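Local coordinates for protein 3'-5'-exonuclease (Saccharomyces cerevisiae, PDB 3E2V) that probably acts as a magnesium-dependent nuclease of the TatD family, cutting double-stranded DNA internally and trimming it from the 3' end, at residues T283-N286 with L287-K291; I367-S370 with E371-V375. All blocks are in the same frame, centred on the assembly; numbering follows the deposited sequence.

Interaction 1 of 2, residues T283-N286 with L287-K291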
loop_
_atom_site.group_PDB
_atom_site.type_symbol
_atom_site.label_atom_id
_atom_site.label_comp_id
_atom_site.label_asym_id
_atom_site.label_seq_id
_atom_site.Cartn_x
_atom_site.Cartn_y
_atom_site.Cartn_z
ATOM N N THR A 283 -4.852 -14.811 12.301
ATOM C CA THR A 283 -5.472 -16.081 12.701
ATOM C C THR A 283 -4.758 -17.284 12.097
ATOM O O THR A 283 -3.980 -17.152 11.144
ATOM C CB THR A 283 -6.928 -16.155 12.231
ATOM O OG1 THR A 283 -6.945 -16.297 10.802
ATOM C CG2 THR A 283 -7.705 -14.910 12.634
ATOM N N GLU A 284 -5.040 -18.480 12.613
ATOM C CA GLU A 284 -4.454 -19.688 12.017
ATOM C C GLU A 284 -4.867 -19.859 10.544
ATOM O O GLU A 284 -4.054 -20.279 9.714
ATOM C CB GLU A 284 -4.775 -20.938 12.845
ATOM C CG GLU A 284 -3.782 -21.170 13.970
ATOM C CD GLU A 284 -3.972 -22.521 14.646
ATOM O OE1 GLU A 284 -4.667 -23.392 14.072
ATOM O OE2 GLU A 284 -3.417 -22.707 15.752
ATOM N N GLU A 285 -6.107 -19.490 10.217
ATOM C CA GLU A 285 -6.562 -19.490 8.820
ATOM C C GLU A 285 -5.701 -18.568 7.960
ATOM O O GLU A 285 -5.265 -18.968 6.877
ATOM C CB GLU A 285 -8.043 -19.114 8.698
ATOM C CG GLU A 285 -8.571 -19.120 7.254
ATOM C CD GLU A 285 -9.928 -18.440 7.094
ATOM O OE1 GLU A 285 -10.535 -18.002 8.113
ATOM O OE2 GLU A 285 -10.385 -18.338 5.929
ATOM N N ASN A 286 -5.473 -17.338 8.429
ATOM C CA ASN A 286 -4.560 -16.412 7.729
ATOM C C ASN A 286 -3.195 -17.063 7.464
ATOM O O ASN A 286 -2.631 -16.936 6.371
ATOM C CB ASN A 286 -4.285 -15.150 8.563
ATOM C CG ASN A 286 -5.475 -14.201 8.695
ATOM O OD1 ASN A 286 -5.595 -13.513 9.715
ATOM N ND2 ASN A 286 -6.316 -14.100 7.663
ATOM N N LEU A 287 -2.622 -17.717 8.474
ATOM C CA LEU A 287 -1.313 -18.326 8.301
ATOM C C LEU A 287 -1.345 -19.428 7.240
ATOM O O LEU A 287 -0.419 -19.540 6.441
ATOM C CB LEU A 287 -0.769 -18.872 9.635
ATOM C CG LEU A 287 -0.648 -17.897 10.812
ATOM C CD1 LEU A 287 -0.046 -18.656 11.998
ATOM C CD2 LEU A 287 0.198 -16.675 10.455
ATOM N N ALA A 288 -2.424 -20.213 7.231
ATOM C CA ALA A 288 -2.597 -21.296 6.251
ATOM C C ALA A 288 -2.680 -20.744 4.839
ATOM O O ALA A 288 -2.187 -21.356 3.887
ATOM C CB ALA A 288 -3.846 -22.104 6.571
ATOM N N VAL A 289 -3.320 -19.591 4.709
ATOM C CA VAL A 289 -3.444 -18.947 3.408
ATOM C C VAL A 289 -2.078 -18.423 2.977
ATOM O O VAL A 289 -1.654 -18.662 1.846
ATOM C CB VAL A 289 -4.502 -17.821 3.426
ATOM C CG1 VAL A 289 -4.540 -17.112 2.079
ATOM C CG2 VAL A 289 -5.887 -18.380 3.737
ATOM N N VAL A 290 -1.371 -17.726 3.870
ATOM C CA VAL A 290 -0.024 -17.224 3.565
ATOM C C VAL A 290 0.930 -18.341 3.119
ATOM O O VAL A 290 1.745 -18.139 2.205
ATOM C CB VAL A 290 0.530 -16.394 4.756
ATOM C CG1 VAL A 290 2.027 -16.168 4.658
ATOM C CG2 VAL A 290 -0.199 -15.071 4.811
ATOM N N LYS A 291 0.804 -19.524 3.719
ATOM C CA LYS A 291 1.675 -20.650 3.364
ATOM C C LYS A 291 1.522 -21.015 1.886
ATOM O O LYS A 291 2.474 -21.512 1.280
ATOM C CB LYS A 291 1.392 -21.866 4.254
ATOM C CG LYS A 291 2.453 -22.954 4.155
ATOM C CD LYS A 291 2.265 -24.009 5.230
ATOM C CE LYS A 291 3.292 -25.115 5.094
ATOM N NZ LYS A 291 3.025 -26.223 6.065
#

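Interaction 2 of 2, residues I367-S370 with E371-V375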
loop_
_atom_site.group_PDB
_atom_site.type_symbol
_atom_site.label_atom_id
_atom_site.label_comp_id
_atom_site.label_asym_id
_atom_site.label_seq_id
_atom_site.Cartn_x
_atom_site.Cartn_y
_atom_site.Cartn_z
ATOM N N ILE A 367 10.054 -12.892 10.075
ATOM C CA ILE A 367 10.214 -14.053 10.974
ATOM C C ILE A 367 8.972 -14.923 10.900
ATOM O O ILE A 367 9.048 -16.144 10.730
ATOM C CB ILE A 367 10.418 -13.602 12.431
ATOM C CG1 ILE A 367 11.854 -13.130 12.610
ATOM C CG2 ILE A 367 10.093 -14.745 13.422
ATOM C CD1 ILE A 367 12.039 -12.287 13.894
ATOM N N VAL A 368 7.806 -14.299 11.013
ATOM C CA VAL A 368 6.566 -15.074 10.995
ATOM C C VAL A 368 6.391 -15.815 9.658
ATOM O O VAL A 368 6.079 -17.010 9.640
ATOM C CB VAL A 368 5.349 -14.173 11.283
ATOM C CG1 VAL A 368 4.038 -14.941 11.089
ATOM C CG2 VAL A 368 5.449 -13.582 12.696
ATOM N N VAL A 369 6.590 -15.114 8.548
ATOM C CA VAL A 369 6.381 -15.726 7.240
ATOM C C VAL A 369 7.365 -16.883 7.031
ATOM O O VAL A 369 6.978 -17.931 6.515
ATOM C CB VAL A 369 6.462 -14.656 6.118
ATOM C CG1 VAL A 369 6.463 -15.315 4.735
ATOM C CG2 VAL A 369 5.287 -13.679 6.234
ATOM N N SER A 370 8.607 -16.699 7.476
ATOM C CA SER A 370 9.617 -17.737 7.308
ATOM C C SER A 370 9.246 -18.998 8.097
ATOM O O SER A 370 9.381 -20.117 7.582
ATOM C CB SER A 370 10.992 -17.206 7.715
ATOM O OG SER A 370 11.105 -17.111 9.121
ATOM N N GLU A 371 8.747 -18.825 9.319
ATOM C CA GLU A 371 8.349 -19.971 10.141
ATOM C C GLU A 371 7.112 -20.663 9.580
ATOM O O GLU A 371 7.048 -21.897 9.517
ATOM C CB GLU A 371 8.129 -19.538 11.598
ATOM C CG GLU A 371 9.421 -19.161 12.314
ATOM C CD GLU A 371 10.281 -20.377 12.638
ATOM O OE1 GLU A 371 9.725 -21.367 13.154
ATOM O OE2 GLU A 371 11.493 -20.331 12.371
ATOM N N VAL A 372 6.131 -19.877 9.151
ATOM C CA VAL A 372 4.912 -20.427 8.578
ATOM C C VAL A 372 5.203 -21.256 7.323
ATOM O O VAL A 372 4.642 -22.339 7.142
ATOM C CB VAL A 372 3.893 -19.305 8.266
ATOM C CG1 VAL A 372 2.766 -19.811 7.387
ATOM C CG2 VAL A 372 3.337 -18.726 9.558
ATOM N N LYS A 373 6.086 -20.751 6.471
ATOM C CA LYS A 373 6.392 -21.414 5.198
ATOM C C LYS A 373 7.497 -22.451 5.292
ATOM O O LYS A 373 7.765 -23.158 4.307
ATOM C CB LYS A 373 6.809 -20.371 4.171
ATOM C CG LYS A 373 5.689 -19.556 3.624
ATOM C CD LYS A 373 6.257 -18.601 2.590
ATOM C CE LYS A 373 5.284 -18.357 1.472
ATOM N NZ LYS A 373 4.994 -19.578 0.678
ATOM N N ASP A 374 8.161 -22.528 6.440
ATOM C CA ASP A 374 9.319 -23.412 6.600
ATOM C C ASP A 374 10.363 -23.113 5.507
ATOM O O ASP A 374 10.871 -24.009 4.817
ATOM C CB ASP A 374 8.884 -24.888 6.589
ATOM C CG ASP A 374 9.997 -25.827 7.016
ATOM O OD1 ASP A 374 10.925 -25.393 7.745
ATOM O OD2 ASP A 374 9.940 -27.008 6.611
ATOM N N VAL A 375 10.639 -21.825 5.337
ATOM C CA VAL A 375 11.664 -21.321 4.438
ATOM C C VAL A 375 12.639 -20.639 5.362
ATOM O O VAL A 375 12.226 -19.840 6.208
ATOM C CB VAL A 375 11.082 -20.294 3.426
ATOM C CG1 VAL A 375 12.186 -19.651 2.582
ATOM C CG2 VAL A 375 10.048 -20.959 2.528
HETATM O O HOH W 1 12.711 -18.880 10.804
#

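Interaction 1 of 2, residues T283-N286 with L287-K291
L287 N bonds to T283 O at 3.0 Å, L287 CG touching the same oxygen at 3.4 Å, and this first turn carries one flat side chain, the N286 carboxamide. T283 N donates to its OD1 at 3.0 Å, tilted 34° from the carboxamide plane and with a C=O...N angle of 117°, so the donor comes from beside the oxygen and not end-on. The N286 side chain turns back to this amide because CG sits beside the backbone N, chi1 -70°. R282 N adds a weak bond to OD1. In return T283 OG1 accepts a nearly straight bond from N286 N at 3.0 Å; T283 is the N-cap, and the two residues form a capping box. A288 N to E284 O, V289 N to E285 O and V290 N to N286 O complete the first turns of helix 284-291. V289 CG2, beside its own backbone N, lies 3.3 Å from E285 O, the oxygen its amide uses. L287 and V290 pack on L281, and V289 on F255. The box thus gives N286 N a side-chain acceptor, while the exposed carboxylates of E284 and E285 lie near a helix N terminus, where the dipole would probably favour their negative charge.

Interaction 2 of 2, residues I367-S370 with E371-V375
Backbone bonds of regular helix spacing run from E371 N to I367 O at 3.0 Å, from V372 N to V368 O and from K373 N to V369 O, before the chain leaves the helix. D374 then takes positive phi, 55°, and V375 N returns to S370 O at 3.1 Å, in the carbonyl plane. Together with a weak bond from D374 N to E371 O, this is a Schellman motif with D374 as its C-prime residue, closing the C-terminal end of helix 362-373 before helix 377-392 starts.

On one flank V368 and V372 lie alongside each other and point the same way, CG1 to CG2 4.1 Å; V372 CG2 also reaches V368 O at 3.2 Å. V369 and K373 pair likewise, through V369 CG1 and K373 CD at 3.9 Å. Beyond CD the lysine chain bends, and its NZ is held by I293 O. S370 has two conformers; in one of them OG donates to I367 O at 2.8 Å, from the same face of that carbonyl as E371 N, so this bond is only partly occupied and somewhat doubtful. E371 CG, beside its backbone N (chi1 -70°), lies 3.4 Å from I367 O; the bend at chi2 then turns the carboxylate, whose OE1 forms a salt bridge with K321 NZ. In that S370 conformer a water may link OG and E371 OE2. Packing against L377 and L380 of helix 377-392 covers the S370 side chain.

From the N terminus, interaction 1 comes first and interaction 2 follows in series; each is local to one helix, so neither nests in nor crosses the other and neither closes a long loop. Residues 283-291 form the start and body of the helix joining strands 272-276 and 298-300, the last two of the parallel sheet of this TIM-barrel-clan fold. Residues 367-375 end a later helix, which also touches strand 298-300 and helices 316-325 and 377-392. The two touch, centres about 11 Å apart: L287 packs on V372, and K373 NZ probably hydrogen-bonds to K291 O at 3.2 Å. Both lie away from the magnesium site.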